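Local coordinates for putative histidinol-phosphate aminotransferase (Burkholderia pseudomallei, PDB 3P1T), which probably catalyses the pyridoxal-phosphate-dependent transamination of L-histidinol phosphate with 2-oxoglutarate, a late step of histidine biosynthesis, at residues Ser90-Thr95 and Arg135-Val140; Arg113-Gly118 and Pro127-Gln132. All blocks are in the same frame, centred on the assembly; numbering follows the deposited sequence.

Interaction 1 of 2, residues Ser90-Thr95 and Arg135-Val140; sequences SMRFVT and RDDCVV
Phe93 and Cys138 meet on one face of two neighbouring parallel strands, 92-95 and 137-140, in the seven-stranded mixed sheet of the large domain of a fold-type I aminotransferase. Cys138 CB lies over one face of the Phe93 ring, nearer the ring's margin than its centre, 4.1 Å from the ring centroid in a CH-pi contact. With Cys138 SG anti to the backbone N (chi1 178°), the sulfur is brought obliquely to the same ring as a sulfur-aromatic contact and touches Phe93 CE2 at 3.5 Å. Nearer the start of the strands, residue 91 is selenomethionine, and the selenium of Met91 packs on Cys138 CB. Helix 76-87 covers this face, with Ser85 against Phe93 and Phe81 against Val140.

The other face carries Val94 and Val139, where Val94 CB meets Val139 CG2 at 4.0 Å. Val94 CG2 also rests against the carboxylate of Asp137.

Between the faces runs the parallel backbone ladder. Arg92 N donates to Asp136 O, and Arg92 O accepts from Cys138 N. Val94 N then donates to Cys138 O, and Val94 O accepts from Val140 N at 2.9 Å. Arg92 and Val94 thus each bond to the two residues flanking their opposite numbers, Asp137 and Val139.

The polar edge is a salt bridge between Arg92 and Asp137, whose side chains run alongside each other. Arg92 NE and NH2 each take one carboxylate oxygen, the two planes 34° apart. Arg92 NE reaches Asp137 OD1 from above the carboxylate plane, at 2.8 Å. Asp137 OD2 has a second donor in Ser134 N. Arg92 NH2 meets this oxygen on its syn side at 2.8 Å, in a nearly straight bond of 174° with the oxygen in the guanidinium plane.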
loop_
_atom_site.group_PDB
_atom_site.type_symbol
_atom_site.label_atom_id
_atom_site.label_comp_id
_atom_site.label_asym_id
_atom_site.label_seq_id
_atom_site.Cartn_x
_atom_site.Cartn_y
_atom_site.Cartn_z
ATOM N N SER A 90 -14.195 12.238 15.961
ATOM C CA SER A 90 -14.898 12.586 17.205
ATOM C C SER A 90 -16.066 11.638 17.493
ATOM O O SER A 90 -16.569 11.624 18.619
ATOM C CB SER A 90 -15.409 14.019 17.149
ATOM O OG SER A 90 -14.313 14.918 17.196
HETATM N N MSE A 91 -16.499 10.852 16.496
HETATM C CA MSE A 91 -17.631 9.948 16.653
HETATM C C MSE A 91 -17.275 8.683 17.467
HETATM O O MSE A 91 -16.101 8.289 17.582
HETATM C CB MSE A 91 -18.171 9.513 15.267
HETATM C CG MSE A 91 -18.561 10.679 14.350
HETATM SE SE MSE A 91 -19.498 10.092 12.716
HETATM C CE MSE A 91 -21.292 10.044 13.416
ATOM N N ARG A 92 -18.319 8.027 17.998
ATOM C CA ARG A 92 -18.172 6.755 18.679
ATOM C C ARG A 92 -18.288 5.692 17.621
ATOM O O ARG A 92 -19.248 5.676 16.849
ATOM C CB ARG A 92 -19.206 6.596 19.796
ATOM C CG ARG A 92 -19.046 5.311 20.587
ATOM C CD ARG A 92 -20.077 5.173 21.681
ATOM N NE ARG A 92 -21.426 4.891 21.184
ATOM C CZ ARG A 92 -22.411 4.398 21.933
ATOM N NH1 ARG A 92 -22.192 4.072 23.200
ATOM N NH2 ARG A 92 -23.609 4.171 21.404
ATOM N N PHE A 93 -17.285 4.838 17.530
ATOM C CA PHE A 93 -17.289 3.762 16.552
ATOM C C PHE A 93 -17.971 2.547 17.177
ATOM O O PHE A 93 -17.715 2.197 18.338
ATOM C CB PHE A 93 -15.871 3.478 16.053
ATOM C CG PHE A 93 -15.463 4.549 15.068
ATOM C CD1 PHE A 93 -15.045 5.801 15.510
ATOM C CD2 PHE A 93 -15.565 4.332 13.699
ATOM C CE1 PHE A 93 -14.750 6.821 14.602
ATOM C CE2 PHE A 93 -15.239 5.346 12.795
ATOM C CZ PHE A 93 -14.852 6.586 13.254
ATOM N N VAL A 94 -18.931 1.988 16.430
ATOM C CA VAL A 94 -19.752 0.874 16.883
ATOM C C VAL A 94 -19.534 -0.332 15.957
ATOM O O VAL A 94 -19.760 -0.252 14.748
ATOM C CB VAL A 94 -21.239 1.290 16.957
ATOM C CG1 VAL A 94 -22.135 0.098 17.248
ATOM C CG2 VAL A 94 -21.458 2.383 17.986
ATOM N N THR A 95 -19.079 -1.439 16.535
ATOM C CA THR A 95 -18.815 -2.682 15.806
ATOM C C THR A 95 -19.472 -3.847 16.545
ATOM O O THR A 95 -19.878 -3.697 17.705
ATOM C CB THR A 95 -17.291 -2.901 15.643
ATOM O OG1 THR A 95 -16.690 -3.099 16.931
ATOM C CG2 THR A 95 -16.600 -1.762 14.894
ATOM N N ARG A 135 -27.000 9.088 16.690
ATOM C CA ARG A 135 -26.558 9.864 15.524
ATOM C C ARG A 135 -25.111 10.368 15.703
ATOM O O ARG A 135 -24.528 10.905 14.761
ATOM C CB ARG A 135 -27.521 11.024 15.252
ATOM C CG ARG A 135 -28.924 10.576 14.758
ATOM C CD ARG A 135 -28.986 10.271 13.256
ATOM N NE ARG A 135 -30.298 9.767 12.826
ATOM C CZ ARG A 135 -31.295 10.525 12.367
ATOM N NH1 ARG A 135 -31.151 11.844 12.275
ATOM N NH2 ARG A 135 -32.446 9.972 12.005
ATOM N N ASP A 136 -24.513 10.130 16.887
ATOM C CA ASP A 136 -23.105 10.421 17.201
ATOM C C ASP A 136 -22.224 9.234 16.855
ATOM O O ASP A 136 -21.010 9.316 17.010
ATOM C CB ASP A 136 -22.909 10.753 18.697
ATOM C CG ASP A 136 -23.776 11.837 19.303
ATOM O OD1 ASP A 136 -23.778 12.969 18.758
ATOM O OD2 ASP A 136 -24.355 11.592 20.396
ATOM N N ASP A 137 -22.830 8.106 16.443
ATOM C CA ASP A 137 -22.104 6.874 16.171
ATOM C C ASP A 137 -21.887 6.624 14.705
ATOM O O ASP A 137 -22.745 6.922 13.871
ATOM C CB ASP A 137 -22.837 5.643 16.749
ATOM C CG ASP A 137 -23.077 5.637 18.254
ATOM O OD1 ASP A 137 -22.385 6.398 18.978
ATOM O OD2 ASP A 137 -23.945 4.864 18.710
ATOM N N CYS A 138 -20.714 6.047 14.411
ATOM C CA CYS A 138 -20.298 5.539 13.121
ATOM C C CYS A 138 -20.301 4.018 13.228
ATOM O O CYS A 138 -19.484 3.451 13.962
ATOM C CB CYS A 138 -18.944 6.094 12.704
ATOM S SG CYS A 138 -18.354 5.433 11.126
ATOM N N VAL A 139 -21.294 3.369 12.615
ATOM C CA VAL A 139 -21.467 1.930 12.743
ATOM C C VAL A 139 -20.761 1.241 11.585
ATOM O O VAL A 139 -21.008 1.566 10.425
ATOM C CB VAL A 139 -22.966 1.544 12.836
ATOM C CG1 VAL A 139 -23.129 0.047 13.031
ATOM C CG2 VAL A 139 -23.656 2.301 13.971
ATOM N N VAL A 140 -19.846 0.312 11.921
ATOM C CA VAL A 140 -19.047 -0.479 10.971
ATOM C C VAL A 140 -19.383 -1.962 11.193
ATOM O O VAL A 140 -19.014 -2.534 12.219
ATOM C CB VAL A 140 -17.514 -0.199 11.090
ATOM C CG1 VAL A 140 -16.715 -1.069 10.121
ATOM C CG2 VAL A 140 -17.191 1.276 10.876
#

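Interaction 2 of 2, residues Arg113-Gly118 and Pro127-Gln132; sequences RHFEIG and PNDLAQ
Asp129 of the short helix 127-130 sits against Ile117 and Gly118 at the end of strand 113-117. Its CG is anti to the carbonyl carbon (chi1 -67°), which turns the carboxylate toward Gly118. There OD2 of Asp129 accepts a hydrogen bond from Gly118 N at 2.8 Å, on the anti side of the carboxylate and somewhat out of its plane. The N-H...O angle is 162°. Asp129 CB packs on Ile117 CG2 at 3.9 Å, the two side chains passing each other as they run opposite ways.

Ile117 sends its other branch to Leu130. With CG1 anti to the carbonyl carbon and the chain extended to its end, Ile117 CD1 meets Leu130 CD1 at 3.8 Å. Val94 and Val133 also touch Ile117, while Gln159 and Leu160 of helix 154-163 lie against Leu130.

Phe115 reaches the helix on the same side of the strand. Asp129 O is at the edge of its ring, 3.8 Å from Phe115 CE2. Gln132 is modelled in two conformers. In the one described its amide lies obliquely by the Phe115 ring, the planes 47° apart, but this contact is doubtful.

Here a short helix lies against an outermost strand within the chain, in the beta-alpha-beta crossover that joins strands 113-117 and 137-142 of the aminotransferase large-domain sheet, passing over strand 92-96 between them.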
loop_
_atom_site.group_PDB
_atom_site.type_symbol
_atom_site.label_atom_id
_atom_site.label_comp_id
_atom_site.label_asym_id
_atom_site.label_seq_id
_atom_site.Cartn_x
_atom_site.Cartn_y
_atom_site.Cartn_z
ATOM N N ARG A 113 -13.276 6.503 20.337
ATOM C CA ARG A 113 -14.276 5.956 21.259
ATOM C C ARG A 113 -14.886 4.705 20.639
ATOM O O ARG A 113 -15.044 4.630 19.409
ATOM C CB ARG A 113 -15.354 6.996 21.577
ATOM C CG ARG A 113 -14.981 7.911 22.729
ATOM C CD ARG A 113 -15.704 9.225 22.651
ATOM N NE ARG A 113 -17.145 9.110 22.838
ATOM C CZ ARG A 113 -18.048 9.635 22.016
ATOM N NH1 ARG A 113 -17.663 10.302 20.932
ATOM N NH2 ARG A 113 -19.344 9.495 22.268
ATOM N N HIS A 114 -15.179 3.699 21.471
ATOM C CA HIS A 114 -15.675 2.443 20.926
ATOM C C HIS A 114 -16.741 1.814 21.833
ATOM O O HIS A 114 -16.583 1.767 23.061
ATOM C CB HIS A 114 -14.471 1.487 20.741
ATOM C CG HIS A 114 -14.739 0.222 19.978
ATOM N ND1 HIS A 114 -14.027 -0.927 20.238
ATOM C CD2 HIS A 114 -15.616 -0.026 18.976
ATOM C CE1 HIS A 114 -14.490 -1.836 19.391
ATOM N NE2 HIS A 114 -15.441 -1.340 18.610
ATOM N N PHE A 115 -17.837 1.359 21.196
ATOM C CA PHE A 115 -18.957 0.636 21.791
ATOM C C PHE A 115 -19.214 -0.587 20.946
ATOM O O PHE A 115 -19.154 -0.495 19.722
ATOM C CB PHE A 115 -20.219 1.508 21.940
ATOM C CG PHE A 115 -21.440 0.729 22.415
ATOM C CD1 PHE A 115 -21.578 0.363 23.749
ATOM C CD2 PHE A 115 -22.437 0.342 21.518
ATOM C CE1 PHE A 115 -22.697 -0.384 24.177
ATOM C CE2 PHE A 115 -23.555 -0.400 21.946
ATOM C CZ PHE A 115 -23.681 -0.756 23.273
ATOM N N GLU A 116 -19.494 -1.733 21.573
ATOM C CA GLU A 116 -19.709 -2.964 20.806
ATOM C C GLU A 116 -21.093 -3.564 21.011
ATOM O O GLU A 116 -21.603 -3.591 22.131
ATOM C CB GLU A 116 -18.668 -4.025 21.158
ATOM C CG GLU A 116 -17.281 -3.703 20.651
ATOM C CD GLU A 116 -16.235 -4.698 21.094
ATOM O OE1 GLU A 116 -16.249 -5.099 22.279
ATOM O OE2 GLU A 116 -15.395 -5.076 20.249
ATOM N N ILE A 117 -21.674 -4.059 19.903
ATOM C CA ILE A 117 -22.967 -4.747 19.845
ATOM C C ILE A 117 -22.711 -6.236 19.998
ATOM O O ILE A 117 -22.007 -6.831 19.187
ATOM C CB ILE A 117 -23.753 -4.431 18.539
ATOM C CG1 ILE A 117 -24.010 -2.937 18.388
ATOM C CG2 ILE A 117 -25.065 -5.232 18.474
ATOM C CD1 ILE A 117 -24.518 -2.538 17.041
ATOM N N GLY A 118 -23.298 -6.821 21.024
ATOM C CA GLY A 118 -23.185 -8.250 21.281
ATOM C C GLY A 118 -24.072 -9.088 20.385
ATOM O O GLY A 118 -24.804 -8.556 19.533
ATOM N N PRO A 127 -30.609 -6.960 20.142
ATOM C CA PRO A 127 -31.499 -5.790 19.969
ATOM C C PRO A 127 -31.313 -4.684 21.009
ATOM O O PRO A 127 -31.590 -3.526 20.688
ATOM C CB PRO A 127 -32.899 -6.384 20.114
ATOM C CG PRO A 127 -32.739 -7.837 19.816
ATOM C CD PRO A 127 -31.380 -8.214 20.283
ATOM N N ASN A 128 -30.887 -5.042 22.242
ATOM C CA ASN A 128 -30.687 -4.104 23.349
ATOM C C ASN A 128 -29.510 -3.210 23.082
ATOM O O ASN A 128 -29.592 -2.020 23.372
ATOM C CB ASN A 128 -30.491 -4.835 24.680
ATOM C CG ASN A 128 -31.637 -5.744 25.040
ATOM O OD1 ASN A 128 -32.795 -5.321 25.148
ATOM N ND2 ASN A 128 -31.338 -7.023 25.196
ATOM N N ASP A 129 -28.422 -3.767 22.534
ATOM C CA ASP A 129 -27.233 -3.007 22.171
ATOM C C ASP A 129 -27.513 -2.184 20.897
ATOM O O ASP A 129 -27.118 -1.026 20.816
ATOM C CB ASP A 129 -26.021 -3.939 21.978
ATOM C CG ASP A 129 -25.520 -4.639 23.229
ATOM O OD1 ASP A 129 -25.648 -4.054 24.336
ATOM O OD2 ASP A 129 -24.909 -5.726 23.097
ATOM N N LEU A 130 -28.241 -2.771 19.932
ATOM C CA LEU A 130 -28.602 -2.144 18.662
ATOM C C LEU A 130 -29.478 -0.907 18.898
ATOM O O LEU A 130 -29.390 0.059 18.150
ATOM C CB LEU A 130 -29.317 -3.184 17.805
ATOM C CG LEU A 130 -29.444 -2.933 16.311
ATOM C CD1 LEU A 130 -28.114 -2.588 15.683
ATOM C CD2 LEU A 130 -30.044 -4.156 15.612
ATOM N N ALA A 131 -30.244 -0.909 19.988
ATOM C CA ALA A 131 -31.094 0.206 20.405
ATOM C C ALA A 131 -30.272 1.370 20.986
ATOM O O ALA A 131 -30.813 2.473 21.102
ATOM C CB ALA A 131 -32.092 -0.275 21.443
ATOM N N GLN A 132 -28.987 1.125 21.363
ATOM C CA GLN A 132 -28.114 2.139 21.959
ATOM C C GLN A 132 -27.389 2.934 20.862
ATOM O O GLN A 132 -26.697 3.909 21.175
ATOM C CB GLN A 132 -27.105 1.512 22.949
ATOM C CG GLN A 132 -27.753 0.993 24.247
ATOM C CD GLN A 132 -26.783 0.350 25.217
ATOM O OE1 GLN A 132 -25.858 0.990 25.746
ATOM N NE2 GLN A 132 -27.042 -0.905 25.555
#

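In the fold
After strand 71-74, at the far edge of the seven-stranded sheet, and helix 76-87, the chain forms strand 92-96. It passes through helix 102-107 and returns as strand 113-117. Interaction 2 closes the shorter loop, joining 113-118 to 127-132 across eight intervening residues. The chain then enters strand 137-142, where interaction 1 closes the longer loop back to 90-95. Interaction 2 is therefore nested inside interaction 1. Strand 92-96, part of interaction 1, pairs on its other side with strand 113-117, part of interaction 2. Thr95 O takes the backbone N-H of Ile117, and Thr95 OG1 pairs with His114 NE2. The two interactions together tie the sheet edge formed by 113-117, and the strands next to it, to helix 127-130.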